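Side-chain contacts in charybdin (Charybdis maritima, PDB 2B7U), which belongs to the plant ribosome-inactivating protein family, with a mixed alpha-and-beta fold in a single chain: residues Phe165-Arg170 and Asp197-Trp202; Val79-Gln84 and Gly102-Gly107; Trp38-Val43 and Lys211-Pro216; Val142-Val147 and Thr151-Arg156. One frame throughout, in Å; residues are numbered along the deposited sequence.

Contact 1 (Phe165-Arg170 and Asp197-Trp202); sequences FCEATR and DLEKNW
Glu-167 and Arg-170, one turn apart near the end of helix 151-170, form the Glu-Ala-x-Arg signature of ribosome-inactivating proteins; they meet Glu-199 and Trp-202, the first and last residues of a type I beta turn. By analogy with relatives, this is consistent with the family's active-site region. Arg-170 runs extended from CG to NE and lies across one face of the indole. Arg-170 CG sits 3.7 Å from the centroid of the Trp-202 five-membered ring, a CH-pi contact almost straight above the face. Farther out, Arg-170 NE comes within 3.3 Å of CE3 of Trp-202, toward the rim of the ring. The guanidinium is inclined by 49° to the indole, and CZ makes an off-centre cation-pi contact. Arg-170 NH1 bonds to Glu-167 OE1 at 3.1 Å, meeting it from above the carboxylate plane, and bridges to Glu-167 OE2 at 3.0 Å. Chi2 of -64° bends Glu-167, and its carboxylate stacks on that of Glu-199 with planes 13° apart; OE2 of Glu-167 and OE1 of Glu-199 are 4.0 Å from each other. A water donates to Glu-167 OE1 at 2.6 Å and to the backbone O of Glu-199 at 2.8 Å, tying the two helices together. Tyr-117 OH bonds to Glu-167 OE2, Gln-163 NE2 to Glu-199 OE1. Arg-170 NH2 and Trp-202 NE1 bond to the carbonyls of Asp-77 and Ile-242. Separate donors serve the two stacked, buried carboxylates, which probably eases their closeness, while the indole and Glu-167 together limit how the guanidinium can turn.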
loop_
_atom_site.group_PDB
_atom_site.type_symbol
_atom_site.label_atom_id
_atom_site.label_comp_id
_atom_site.label_asym_id
_atom_site.label_seq_id
_atom_site.Cartn_x
_atom_site.Cartn_y
_atom_site.Cartn_z
ATOM N N PHE A 165 -5.834 -1.545 -0.523
ATOM C CA PHE A 165 -4.904 -2.680 -0.552
ATOM C C PHE A 165 -3.572 -2.325 0.074
ATOM O O PHE A 165 -3.151 -3.000 1.012
ATOM C CB PHE A 165 -4.833 -3.261 -1.954
ATOM C CG PHE A 165 -6.139 -3.860 -2.359
ATOM C CD1 PHE A 165 -6.481 -5.119 -1.908
ATOM C CD2 PHE A 165 -7.066 -3.132 -3.058
ATOM C CE1 PHE A 165 -7.707 -5.682 -2.193
ATOM C CE2 PHE A 165 -8.319 -3.682 -3.351
ATOM C CZ PHE A 165 -8.638 -4.966 -2.923
ATOM N N CYS A 166 -2.956 -1.238 -0.342
ATOM C CA CYS A 166 -1.614 -0.920 0.214
ATOM C C CYS A 166 -1.687 -0.417 1.666
ATOM O O CYS A 166 -1.014 -0.961 2.559
ATOM C CB CYS A 166 -0.870 0.038 -0.657
ATOM S SG CYS A 166 -0.734 -0.608 -2.372
ATOM N N GLU A 167 -2.501 0.597 1.929
ATOM C CA GLU A 167 -2.555 1.114 3.278
ATOM C C GLU A 167 -3.187 0.094 4.240
ATOM O O GLU A 167 -2.778 -0.042 5.388
ATOM C CB GLU A 167 -3.300 2.434 3.335
ATOM C CG GLU A 167 -2.790 3.494 2.384
ATOM C CD GLU A 167 -1.386 3.952 2.647
ATOM O OE1 GLU A 167 -0.791 3.561 3.686
ATOM O OE2 GLU A 167 -0.839 4.700 1.801
ATOM N N ALA A 168 -4.224 -0.613 3.792
ATOM C CA ALA A 168 -4.822 -1.682 4.610
ATOM C C ALA A 168 -3.814 -2.784 4.945
ATOM O O ALA A 168 -3.795 -3.299 6.067
ATOM C CB ALA A 168 -6.037 -2.269 3.899
ATOM N N THR A 169 -2.949 -3.130 3.993
ATOM C CA THR A 169 -1.902 -4.128 4.218
ATOM C C THR A 169 -0.909 -3.619 5.269
ATOM O O THR A 169 -0.539 -4.339 6.194
ATOM C CB THR A 169 -1.214 -4.474 2.898
ATOM O OG1 THR A 169 -2.166 -5.156 2.050
ATOM C CG2 THR A 169 -0.023 -5.365 3.072
ATOM N N ARG A 170 -0.576 -2.348 5.180
ATOM C CA ARG A 170 0.381 -1.743 6.133
ATOM C C ARG A 170 -0.143 -1.617 7.558
ATOM O O ARG A 170 0.651 -1.699 8.496
ATOM C CB ARG A 170 0.813 -0.377 5.643
ATOM C CG ARG A 170 1.608 -0.313 4.360
ATOM C CD ARG A 170 1.770 1.140 3.926
ATOM N NE ARG A 170 2.676 1.266 2.790
ATOM C CZ ARG A 170 2.436 1.978 1.691
ATOM N NH1 ARG A 170 1.323 2.686 1.570
ATOM N NH2 ARG A 170 3.336 2.022 0.729
ATOM N N ASP A 197 -1.734 10.152 11.269
ATOM C CA ASP A 197 -0.955 9.505 12.317
ATOM C C ASP A 197 -0.360 8.195 11.803
ATOM O O ASP A 197 0.748 7.830 12.191
ATOM C CB ASP A 197 -1.774 9.220 13.575
ATOM C CG ASP A 197 -2.483 10.442 14.126
ATOM O OD1 ASP A 197 -2.579 11.485 13.421
ATOM O OD2 ASP A 197 -3.006 10.324 15.253
ATOM N N LEU A 198 -1.109 7.468 10.978
ATOM C CA LEU A 198 -0.634 6.180 10.480
ATOM C C LEU A 198 0.027 6.273 9.119
ATOM O O LEU A 198 1.236 6.091 9.006
ATOM C CB LEU A 198 -1.772 5.159 10.438
ATOM C CG LEU A 198 -2.423 4.852 11.786
ATOM C CD1 LEU A 198 -3.475 3.768 11.629
ATOM C CD2 LEU A 198 -1.385 4.419 12.816
ATOM N N GLU A 199 -0.759 6.550 8.080
ATOM C CA GLU A 199 -0.251 6.437 6.703
ATOM C C GLU A 199 1.000 7.249 6.470
ATOM O O GLU A 199 1.939 6.756 5.864
ATOM C CB GLU A 199 -1.318 6.771 5.675
ATOM C CG GLU A 199 -2.497 5.828 5.723
ATOM C CD GLU A 199 -3.539 6.067 4.659
ATOM O OE1 GLU A 199 -3.365 6.991 3.821
ATOM O OE2 GLU A 199 -4.542 5.313 4.670
ATOM N N LYS A 200 1.016 8.475 6.956
ATOM C CA LYS A 200 2.167 9.348 6.717
ATOM C C LYS A 200 3.419 8.919 7.459
ATOM O O LYS A 200 4.508 9.408 7.126
ATOM C CB LYS A 200 1.803 10.803 7.011
ATOM C CG LYS A 200 0.891 11.530 5.985
ATOM C CD LYS A 200 0.175 10.666 4.963
ATOM C CE LYS A 200 1.044 10.341 3.749
ATOM N NZ LYS A 200 0.809 8.946 3.209
ATOM N N ASN A 201 3.262 8.021 8.433
ATOM C CA ASN A 201 4.363 7.648 9.349
ATOM C C ASN A 201 4.824 6.196 9.176
ATOM O O ASN A 201 5.620 5.705 9.974
ATOM C CB ASN A 201 3.918 7.850 10.788
ATOM C CG ASN A 201 3.816 9.318 11.157
ATOM O OD1 ASN A 201 2.856 9.753 11.826
ATOM N ND2 ASN A 201 4.787 10.095 10.723
ATOM N N TRP A 202 4.280 5.472 8.205
ATOM C CA TRP A 202 4.656 4.048 8.045
ATOM C C TRP A 202 6.158 3.852 7.904
ATOM O O TRP A 202 6.714 2.955 8.505
ATOM C CB TRP A 202 3.963 3.402 6.846
ATOM C CG TRP A 202 4.222 1.920 6.686
ATOM C CD1 TRP A 202 3.851 0.933 7.536
ATOM C CD2 TRP A 202 4.921 1.299 5.612
ATOM N NE1 TRP A 202 4.261 -0.296 7.042
ATOM C CE2 TRP A 202 4.898 -0.090 5.851
ATOM C CE3 TRP A 202 5.517 1.778 4.437
ATOM C CZ2 TRP A 202 5.456 -1.013 4.956
ATOM C CZ3 TRP A 202 6.073 0.857 3.544
ATOM C CH2 TRP A 202 6.023 -0.517 3.815
HETATM O O HOH W 1 1.612 4.325 4.494
#

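Contact 2 (Val79-Gln84 and Gly102-Gly107); sequences VLRGYQ and GHLIEG
Arg-81 and Gly-82 form a classic beta bulge in strand 80-84, both facing Arg-72 of the adjacent strand in the mixed sheet, and onto this bulge pack Leu-104 and Ile-105 from the loop that precedes strand 109-110. The first shell is made of methyl groups. Leu-104 CD1 approaches the folded arginine chain at 3.6 Å from CD and at 3.5 Å from NE of Arg-81, lying oblique to the guanidinium. Bends at chi2 (50°) and chi3 (57°) curl that chain, so that its middle carbons, and not merely its charged end, meet the leucine; CG of Arg-81 is 3.9 Å from Leu-104 CD1. Ile-105 reaches the second bulge residue: its CD1 lies 3.8 Å from CA of Gly-82, a close approach made possible by the bare backbone there. No hydrogen bond crosses between the two segments, and the positions are fixed from the next shell. Arg-81 is held by His-74 NE2, which pairs with NE, and by the carbonyls of Leu-94 and Glu-95, which both receive NH1. On the loop side, Glu-93 uses OE1 for the amide of Leu-104 and OE2 for that of Ile-105, so one carboxylate of strand 91-93 sets both hydrophobic residues over the bulge. CD1 of Ile-105 also remains 4.2 Å from the carbonyl O of Arg-81.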
loop_
_atom_site.group_PDB
_atom_site.type_symbol
_atom_site.label_atom_id
_atom_site.label_comp_id
_atom_site.label_asym_id
_atom_site.label_seq_id
_atom_site.Cartn_x
_atom_site.Cartn_y
_atom_site.Cartn_z
ATOM N N VAL A 79 4.518 0.516 -2.771
ATOM C CA VAL A 79 4.134 1.646 -3.579
ATOM C C VAL A 79 3.602 1.155 -4.939
ATOM O O VAL A 79 4.195 0.309 -5.609
ATOM C CB VAL A 79 5.314 2.607 -3.771
ATOM C CG1 VAL A 79 5.002 3.688 -4.768
ATOM C CG2 VAL A 79 5.696 3.254 -2.440
ATOM N N LEU A 80 2.467 1.702 -5.333
ATOM C CA LEU A 80 1.861 1.361 -6.619
ATOM C C LEU A 80 2.746 1.910 -7.747
ATOM O O LEU A 80 3.163 3.074 -7.725
ATOM C CB LEU A 80 0.435 1.938 -6.660
ATOM C CG LEU A 80 -0.613 1.206 -7.499
ATOM C CD1 LEU A 80 -2.006 1.458 -6.961
ATOM C CD2 LEU A 80 -0.498 1.664 -8.949
ATOM N N ARG A 81 3.052 1.088 -8.751
ATOM C CA ARG A 81 3.892 1.552 -9.855
ATOM C C ARG A 81 3.192 1.653 -11.205
ATOM O O ARG A 81 3.601 2.445 -12.073
ATOM C CB ARG A 81 5.125 0.657 -10.006
ATOM C CG ARG A 81 6.167 1.099 -11.058
ATOM C CD ARG A 81 6.564 2.537 -10.925
ATOM N NE ARG A 81 7.086 2.851 -9.599
ATOM C CZ ARG A 81 7.047 4.061 -9.040
ATOM N NH1 ARG A 81 6.537 5.100 -9.697
ATOM N NH2 ARG A 81 7.539 4.248 -7.830
ATOM N N GLY A 82 2.159 0.846 -11.425
ATOM C CA GLY A 82 1.467 0.885 -12.707
ATOM C C GLY A 82 0.263 -0.016 -12.732
ATOM O O GLY A 82 -0.006 -0.713 -11.777
ATOM N N TYR A 83 -0.473 0.041 -13.828
ATOM C CA TYR A 83 -1.641 -0.819 -13.991
ATOM C C TYR A 83 -1.888 -1.085 -15.472
ATOM O O TYR A 83 -1.408 -0.355 -16.353
ATOM C CB TYR A 83 -2.868 -0.225 -13.310
ATOM C CG TYR A 83 -3.472 0.902 -14.094
ATOM C CD1 TYR A 83 -4.515 0.689 -14.989
ATOM C CD2 TYR A 83 -2.990 2.204 -13.952
ATOM C CE1 TYR A 83 -5.039 1.739 -15.743
ATOM C CE2 TYR A 83 -3.518 3.262 -14.699
ATOM C CZ TYR A 83 -4.554 3.018 -15.571
ATOM O OH TYR A 83 -5.077 4.053 -16.318
ATOM N N GLN A 84 -2.638 -2.150 -15.720
ATOM C CA GLN A 84 -2.920 -2.586 -17.080
ATOM C C GLN A 84 -4.380 -2.368 -17.462
ATOM O O GLN A 84 -5.279 -2.792 -16.740
ATOM C CB GLN A 84 -2.618 -4.067 -17.218
ATOM C CG GLN A 84 -2.620 -4.524 -18.662
ATOM C CD GLN A 84 -2.215 -5.959 -18.855
ATOM O OE1 GLN A 84 -1.521 -6.286 -19.836
ATOM N NE2 GLN A 84 -2.660 -6.823 -17.973
ATOM N N GLY A 102 14.464 5.336 -16.288
ATOM C CA GLY A 102 13.767 4.615 -17.353
ATOM C C GLY A 102 12.549 3.874 -16.827
ATOM O O GLY A 102 12.262 3.918 -15.634
ATOM N N HIS A 103 11.847 3.166 -17.705
ATOM C CA HIS A 103 10.580 2.514 -17.342
ATOM C C HIS A 103 10.788 1.256 -16.493
ATOM O O HIS A 103 11.536 0.348 -16.870
ATOM C CB HIS A 103 9.782 2.144 -18.597
ATOM C CG HIS A 103 9.342 3.324 -19.412
ATOM N ND1 HIS A 103 8.018 3.573 -19.701
ATOM C CD2 HIS A 103 10.049 4.319 -20.000
ATOM C CE1 HIS A 103 7.928 4.672 -20.428
ATOM N NE2 HIS A 103 9.145 5.144 -20.626
ATOM N N LEU A 104 10.109 1.199 -15.351
ATOM C CA LEU A 104 10.109 -0.006 -14.514
ATOM C C LEU A 104 9.208 -1.101 -15.105
ATOM O O LEU A 104 9.321 -2.271 -14.732
ATOM C CB LEU A 104 9.679 0.335 -13.088
ATOM C CG LEU A 104 10.704 1.080 -12.226
ATOM C CD1 LEU A 104 10.031 1.706 -11.009
ATOM C CD2 LEU A 104 11.853 0.157 -11.796
ATOM N N ILE A 105 8.282 -0.708 -15.976
ATOM C CA ILE A 105 7.418 -1.626 -16.689
ATOM C C ILE A 105 7.673 -1.489 -18.201
ATOM O O ILE A 105 7.383 -0.459 -18.810
ATOM C CB ILE A 105 5.938 -1.340 -16.351
ATOM C CG1 ILE A 105 5.725 -1.451 -14.834
ATOM C CG2 ILE A 105 5.022 -2.298 -17.114
ATOM C CD1 ILE A 105 4.367 -0.974 -14.362
ATOM N N GLU A 106 8.236 -2.524 -18.812
ATOM C CA GLU A 106 8.621 -2.420 -20.207
ATOM C C GLU A 106 7.408 -2.143 -21.078
ATOM O O GLU A 106 6.376 -2.808 -20.959
ATOM C CB GLU A 106 9.311 -3.700 -20.687
ATOM C CG GLU A 106 9.795 -3.634 -22.144
ATOM C CD GLU A 106 10.311 -4.973 -22.656
ATOM O OE1 GLU A 106 10.615 -5.861 -21.821
ATOM O OE2 GLU A 106 10.409 -5.136 -23.891
ATOM N N GLY A 107 7.534 -1.148 -21.947
ATOM C CA GLY A 107 6.499 -0.842 -22.926
ATOM C C GLY A 107 5.378 0.040 -22.404
ATOM O O GLY A 107 4.419 0.321 -23.127
#

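Contact 3 (Trp38-Val43 and Lys211-Pro216); sequences WYLHGV and KSNADP
Leu-40, at the end of strand 38-40, carries the contact with Asn-213 of helix 202-214. With CG opposite the backbone nitrogen (chi1 177°), it extends CD1 above the amide plane of Asn-213, the methyl lying 3.6 Å from OD1 and 3.6 Å from ND2. The two side chains slide past each other in opposite directions, and the contact is one of van der Waals forces, a methyl on a flat polar group with no hydrogen bond between the segments. His-41 comes next and takes a lighter part, its CE1 staying 4.4 Å from OD1 of Asn-213. One face of its imidazole is covered toward the rim by CD1 of Leu-40; the same methyl touches both the imidazole face and the amide, while CE1 and OD1 approach each other beside it. Gly-42 follows with positive phi, and Val-43 closes the turn: its N donates to Leu-40 O at 2.9 Å, and Leu-40 N donates to Val-43 O at the same distance. The helix ends after Ala-214, and OD1 of Asp-215 receives the amides of Cys-217 and Cys-254, the two halves of the disulfide. What results is a beta hairpin with a two-residue type I' turn, resting its tip against the C-terminal end of a helix.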
loop_
_atom_site.group_PDB
_atom_site.type_symbol
_atom_site.label_atom_id
_atom_site.label_comp_id
_atom_site.label_asym_id
_atom_site.label_seq_id
_atom_site.Cartn_x
_atom_site.Cartn_y
_atom_site.Cartn_z
ATOM N N TRP A 38 10.710 -12.229 6.536
ATOM C CA TRP A 38 10.946 -12.720 7.881
ATOM C C TRP A 38 9.948 -12.031 8.773
ATOM O O TRP A 38 9.080 -11.319 8.275
ATOM C CB TRP A 38 12.338 -12.435 8.370
ATOM C CG TRP A 38 12.717 -10.935 8.469
ATOM C CD1 TRP A 38 12.910 -10.092 7.417
ATOM C CD2 TRP A 38 13.015 -10.162 9.662
ATOM N NE1 TRP A 38 13.273 -8.839 7.868
ATOM C CE2 TRP A 38 13.341 -8.856 9.241
ATOM C CE3 TRP A 38 13.007 -10.437 11.042
ATOM C CZ2 TRP A 38 13.687 -7.833 10.160
ATOM C CZ3 TRP A 38 13.313 -9.415 11.938
ATOM C CH2 TRP A 38 13.685 -8.142 11.488
ATOM N N TYR A 39 10.010 -12.366 10.072
ATOM C CA TYR A 39 8.974 -11.953 11.016
ATOM C C TYR A 39 9.578 -11.393 12.288
ATOM O O TYR A 39 10.583 -11.882 12.806
ATOM C CB TYR A 39 8.035 -13.128 11.353
ATOM C CG TYR A 39 7.170 -13.533 10.216
ATOM C CD1 TYR A 39 7.625 -14.437 9.234
ATOM C CD2 TYR A 39 5.864 -13.066 10.113
ATOM C CE1 TYR A 39 6.811 -14.818 8.171
ATOM C CE2 TYR A 39 5.043 -13.441 9.055
ATOM C CZ TYR A 39 5.526 -14.316 8.081
ATOM O OH TYR A 39 4.702 -14.681 7.044
ATOM N N LEU A 40 8.934 -10.355 12.810
ATOM C CA LEU A 40 9.276 -9.757 14.047
ATOM C C LEU A 40 8.059 -9.803 14.989
ATOM O O LEU A 40 7.071 -9.157 14.717
ATOM C CB LEU A 40 9.701 -8.309 13.805
ATOM C CG LEU A 40 10.022 -7.585 15.104
ATOM C CD1 LEU A 40 11.102 -8.271 15.872
ATOM C CD2 LEU A 40 10.387 -6.107 14.889
ATOM N N HIS A 41 8.087 -10.606 16.033
ATOM C CA HIS A 41 6.963 -10.733 16.969
ATOM C C HIS A 41 5.661 -11.012 16.242
ATOM O O HIS A 41 4.608 -10.446 16.575
ATOM C CB HIS A 41 6.854 -9.516 17.875
ATOM C CG HIS A 41 8.101 -9.283 18.649
ATOM N ND1 HIS A 41 8.732 -8.058 18.734
ATOM C CD2 HIS A 41 8.895 -10.162 19.291
ATOM C CE1 HIS A 41 9.837 -8.193 19.451
ATOM N NE2 HIS A 41 9.960 -9.461 19.793
ATOM N N GLY A 42 5.750 -11.880 15.255
ATOM C CA GLY A 42 4.613 -12.336 14.464
ATOM C C GLY A 42 4.193 -11.445 13.318
ATOM O O GLY A 42 3.269 -11.802 12.572
ATOM N N VAL A 43 4.857 -10.300 13.169
ATOM C CA VAL A 43 4.521 -9.357 12.107
ATOM C C VAL A 43 5.532 -9.468 10.954
ATOM O O VAL A 43 6.757 -9.412 11.175
ATOM C CB VAL A 43 4.345 -7.918 12.637
ATOM C CG1 VAL A 43 5.428 -7.539 13.539
ATOM C CG2 VAL A 43 4.151 -6.902 11.481
ATOM N N LYS A 211 14.957 -0.547 14.065
ATOM C CA LYS A 211 16.177 -0.035 14.699
ATOM C C LYS A 211 16.148 -0.363 16.188
ATOM O O LYS A 211 17.206 -0.695 16.780
ATOM C CB LYS A 211 16.391 1.465 14.394
ATOM C CG LYS A 211 17.836 1.896 14.552
ATOM C CD LYS A 211 18.729 1.456 13.436
ATOM C CE LYS A 211 20.147 1.967 13.658
ATOM N NZ LYS A 211 21.070 1.512 12.607
ATOM N N SER A 212 14.978 -0.293 16.833
ATOM C CA SER A 212 14.848 -0.687 18.235
ATOM C C SER A 212 15.239 -2.157 18.433
ATOM O O SER A 212 15.923 -2.494 19.411
ATOM C CB SER A 212 13.435 -0.459 18.757
ATOM O OG SER A 212 13.210 0.929 18.906
ATOM N N ASN A 213 14.824 -3.029 17.522
ATOM C CA ASN A 213 15.123 -4.462 17.633
ATOM C C ASN A 213 16.601 -4.756 17.415
ATOM O O ASN A 213 17.137 -5.683 18.004
ATOM C CB ASN A 213 14.269 -5.246 16.634
ATOM C CG ASN A 213 14.269 -6.766 16.878
ATOM O OD1 ASN A 213 13.859 -7.232 17.923
ATOM N ND2 ASN A 213 14.652 -7.524 15.868
ATOM N N ALA A 214 17.234 -3.943 16.575
ATOM C CA ALA A 214 18.619 -4.210 16.136
ATOM C C ALA A 214 19.670 -3.575 16.978
ATOM O O ALA A 214 20.766 -4.129 17.096
ATOM C CB ALA A 214 18.817 -3.696 14.731
ATOM N N ASP A 215 19.391 -2.364 17.457
ATOM C CA ASP A 215 20.454 -1.438 17.925
ATOM C C ASP A 215 20.208 -1.054 19.377
ATOM O O ASP A 215 19.340 -0.239 19.679
ATOM C CB ASP A 215 20.483 -0.190 17.019
ATOM C CG ASP A 215 21.599 0.781 17.342
ATOM O OD1 ASP A 215 22.307 0.583 18.356
ATOM O OD2 ASP A 215 21.774 1.785 16.588
ATOM N N PRO A 216 20.996 -1.629 20.321
ATOM C CA PRO A 216 20.792 -1.351 21.716
ATOM C C PRO A 216 20.971 0.119 22.126
ATOM O O PRO A 216 20.458 0.523 23.172
ATOM C CB PRO A 216 21.853 -2.208 22.417
ATOM C CG PRO A 216 22.242 -3.212 21.465
ATOM C CD PRO A 216 22.082 -2.600 20.105
#

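Contact 4 (Val142-Val147 and Thr151-Arg156); sequences VSKLAV and TRDRAR
Helices 135-147 and 151-170, joined by a short connection, come close at Leu-145 and Arg-154, whose CA atoms lie 6.0 Å apart, with Lys-144 and Asp-153 next at 6.4 Å. The outer pair is Lys-144 and Asp-153. Bent at chi2 (-70°), the lysine chain brings its methylenes against the carboxylate: Lys-144 CD lies 3.7 Å from Asp-153 OD2, and NZ forms a long salt bridge to Asp-153 OD1 at 3.9 Å. Its aliphatic part thus makes as close an approach as the charged end, and the electrostatic attraction is probably modest. The aspartate has a nearer partner in the connection itself, since OD2 is hydrogen-bonded to Ser-148 OG, while Asn-150 OD1 receives its backbone N. Deeper in, Leu-145 places CD2 3.9 Å from the carbonyl O of Arg-154, so a methyl faces the helix backbone where the two helices are nearest. Arg-154 sends its own side chain off to another partner, NE donating to Ser-148 O. Together these bonds tie the short connection to the helix it leads into. Leu-145 is enclosed further by Leu-158 and Val-161 of helix 151-170 and by Thr-69 of strand 67-74, which puts this helical hairpin against the mixed sheet.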
loop_
_atom_site.group_PDB
_atom_site.type_symbol
_atom_site.label_atom_id
_atom_site.label_comp_id
_atom_site.label_asym_id
_atom_site.label_seq_id
_atom_site.Cartn_x
_atom_site.Cartn_y
_atom_site.Cartn_z
ATOM N N VAL A 142 -12.289 -0.504 -10.338
ATOM C CA VAL A 142 -11.835 -1.463 -11.370
ATOM C C VAL A 142 -12.481 -1.178 -12.733
ATOM O O VAL A 142 -11.815 -1.260 -13.758
ATOM C CB VAL A 142 -11.747 -2.995 -10.959
ATOM C CG1 VAL A 142 -11.903 -3.262 -9.445
ATOM C CG2 VAL A 142 -12.501 -3.894 -11.861
ATOM N N SER A 143 -13.748 -0.766 -12.745
ATOM C CA SER A 143 -14.400 -0.404 -14.008
ATOM C C SER A 143 -13.667 0.716 -14.727
ATOM O O SER A 143 -13.437 0.663 -15.931
ATOM C CB SER A 143 -15.846 0.011 -13.755
ATOM O OG SER A 143 -16.568 -1.053 -13.195
ATOM N N LYS A 144 -13.277 1.747 -13.983
ATOM C CA LYS A 144 -12.596 2.868 -14.592
ATOM C C LYS A 144 -11.189 2.495 -15.048
ATOM O O LYS A 144 -10.767 2.854 -16.129
ATOM C CB LYS A 144 -12.539 4.043 -13.624
ATOM C CG LYS A 144 -13.887 4.656 -13.344
ATOM C CD LYS A 144 -14.451 5.390 -14.543
ATOM C CE LYS A 144 -15.760 6.126 -14.181
ATOM N NZ LYS A 144 -15.732 6.741 -12.816
ATOM N N LEU A 145 -10.449 1.765 -14.220
ATOM C CA LEU A 145 -9.093 1.410 -14.592
ATOM C C LEU A 145 -9.054 0.497 -15.818
ATOM O O LEU A 145 -8.151 0.618 -16.658
ATOM C CB LEU A 145 -8.336 0.810 -13.387
ATOM C CG LEU A 145 -7.979 1.823 -12.288
ATOM C CD1 LEU A 145 -7.521 1.108 -11.040
ATOM C CD2 LEU A 145 -6.942 2.838 -12.760
ATOM N N ALA A 146 -10.063 -0.353 -15.943
ATOM C CA ALA A 146 -10.171 -1.249 -17.100
ATOM C C ALA A 146 -10.179 -0.476 -18.437
ATOM O O ALA A 146 -9.589 -0.930 -19.416
ATOM C CB ALA A 146 -11.410 -2.114 -16.988
ATOM N N VAL A 147 -10.828 0.691 -18.469
ATOM C CA VAL A 147 -11.081 1.380 -19.765
ATOM C C VAL A 147 -10.842 2.877 -19.852
ATOM O O VAL A 147 -10.754 3.418 -20.948
ATOM C CB VAL A 147 -12.538 1.127 -20.239
ATOM C CG1 VAL A 147 -12.790 -0.363 -20.291
ATOM C CG2 VAL A 147 -13.552 1.857 -19.346
ATOM N N THR A 151 -7.606 11.344 -16.946
ATOM C CA THR A 151 -6.661 11.468 -15.843
ATOM C C THR A 151 -7.320 11.449 -14.482
ATOM O O THR A 151 -6.846 10.749 -13.586
ATOM C CB THR A 151 -5.815 12.743 -15.982
ATOM O OG1 THR A 151 -5.041 12.637 -17.180
ATOM C CG2 THR A 151 -4.879 12.930 -14.798
ATOM N N ARG A 152 -8.374 12.242 -14.290
ATOM C CA ARG A 152 -9.096 12.275 -12.994
ATOM C C ARG A 152 -9.598 10.895 -12.570
ATOM O O ARG A 152 -9.396 10.489 -11.419
ATOM C CB ARG A 152 -10.311 13.200 -13.030
ATOM C CG ARG A 152 -10.041 14.664 -12.937
ATOM C CD ARG A 152 -11.226 15.332 -12.236
ATOM N NE ARG A 152 -11.670 16.542 -12.905
ATOM C CZ ARG A 152 -12.816 17.168 -12.635
ATOM N NH1 ARG A 152 -13.649 16.695 -11.700
ATOM N NH2 ARG A 152 -13.138 18.273 -13.302
ATOM N N ASP A 153 -10.282 10.203 -13.493
ATOM C CA ASP A 153 -10.850 8.879 -13.228
ATOM C C ASP A 153 -9.735 7.905 -12.845
ATOM O O ASP A 153 -9.886 7.091 -11.916
ATOM C CB ASP A 153 -11.519 8.291 -14.472
ATOM C CG ASP A 153 -12.865 8.925 -14.825
ATOM O OD1 ASP A 153 -13.455 9.639 -14.011
ATOM O OD2 ASP A 153 -13.346 8.657 -15.956
ATOM N N ARG A 154 -8.618 7.972 -13.572
ATOM C CA ARG A 154 -7.507 7.055 -13.309
ATOM C C ARG A 154 -6.911 7.314 -11.937
ATOM O O ARG A 154 -6.721 6.382 -11.139
ATOM C CB ARG A 154 -6.414 7.192 -14.357
ATOM C CG ARG A 154 -6.832 6.746 -15.749
ATOM C CD ARG A 154 -5.770 7.162 -16.763
ATOM N NE ARG A 154 -5.886 6.383 -17.999
ATOM C CZ ARG A 154 -5.024 6.418 -19.010
ATOM N NH1 ARG A 154 -4.012 7.273 -19.033
ATOM N NH2 ARG A 154 -5.186 5.582 -20.030
ATOM N N ALA A 155 -6.631 8.577 -11.654
ATOM C CA ALA A 155 -5.997 8.941 -10.382
ATOM C C ALA A 155 -6.917 8.626 -9.195
ATOM O O ALA A 155 -6.474 8.074 -8.169
ATOM C CB ALA A 155 -5.613 10.392 -10.388
ATOM N N ARG A 156 -8.205 8.923 -9.321
ATOM C CA ARG A 156 -9.130 8.653 -8.228
ATOM C C ARG A 156 -9.179 7.163 -7.944
ATOM O O ARG A 156 -9.161 6.703 -6.796
ATOM C CB ARG A 156 -10.533 9.155 -8.546
ATOM C CG ARG A 156 -11.492 9.012 -7.364
ATOM C CD ARG A 156 -12.904 9.445 -7.743
ATOM N NE ARG A 156 -13.733 9.693 -6.564
ATOM C CZ ARG A 156 -14.249 8.740 -5.792
ATOM N NH1 ARG A 156 -14.993 9.064 -4.725
ATOM N NH2 ARG A 156 -14.026 7.464 -6.088
#

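Helix 151-170 is the common thread: contact 4 uses its beginning and contact 1, at the probable active-site region, its end, with centres about 22 Å apart and no touch between them. Contact 2 meets both. Tyr-83 packs against contact 4, its CE1 3.4 Å from Leu-145 O, while Val-79 N lies 4.0 Å from NH2 of Arg-170 in contact 1. The strand of contact 2 therefore spans from one end of the long helix toward the other. Contact 3 stands apart, its centre about 19 Å from that of contact 1 and about 38 Å from that of contact 4, but its helix follows that of contact 1. Along the chain, contact 3 closes a loop that encloses the others.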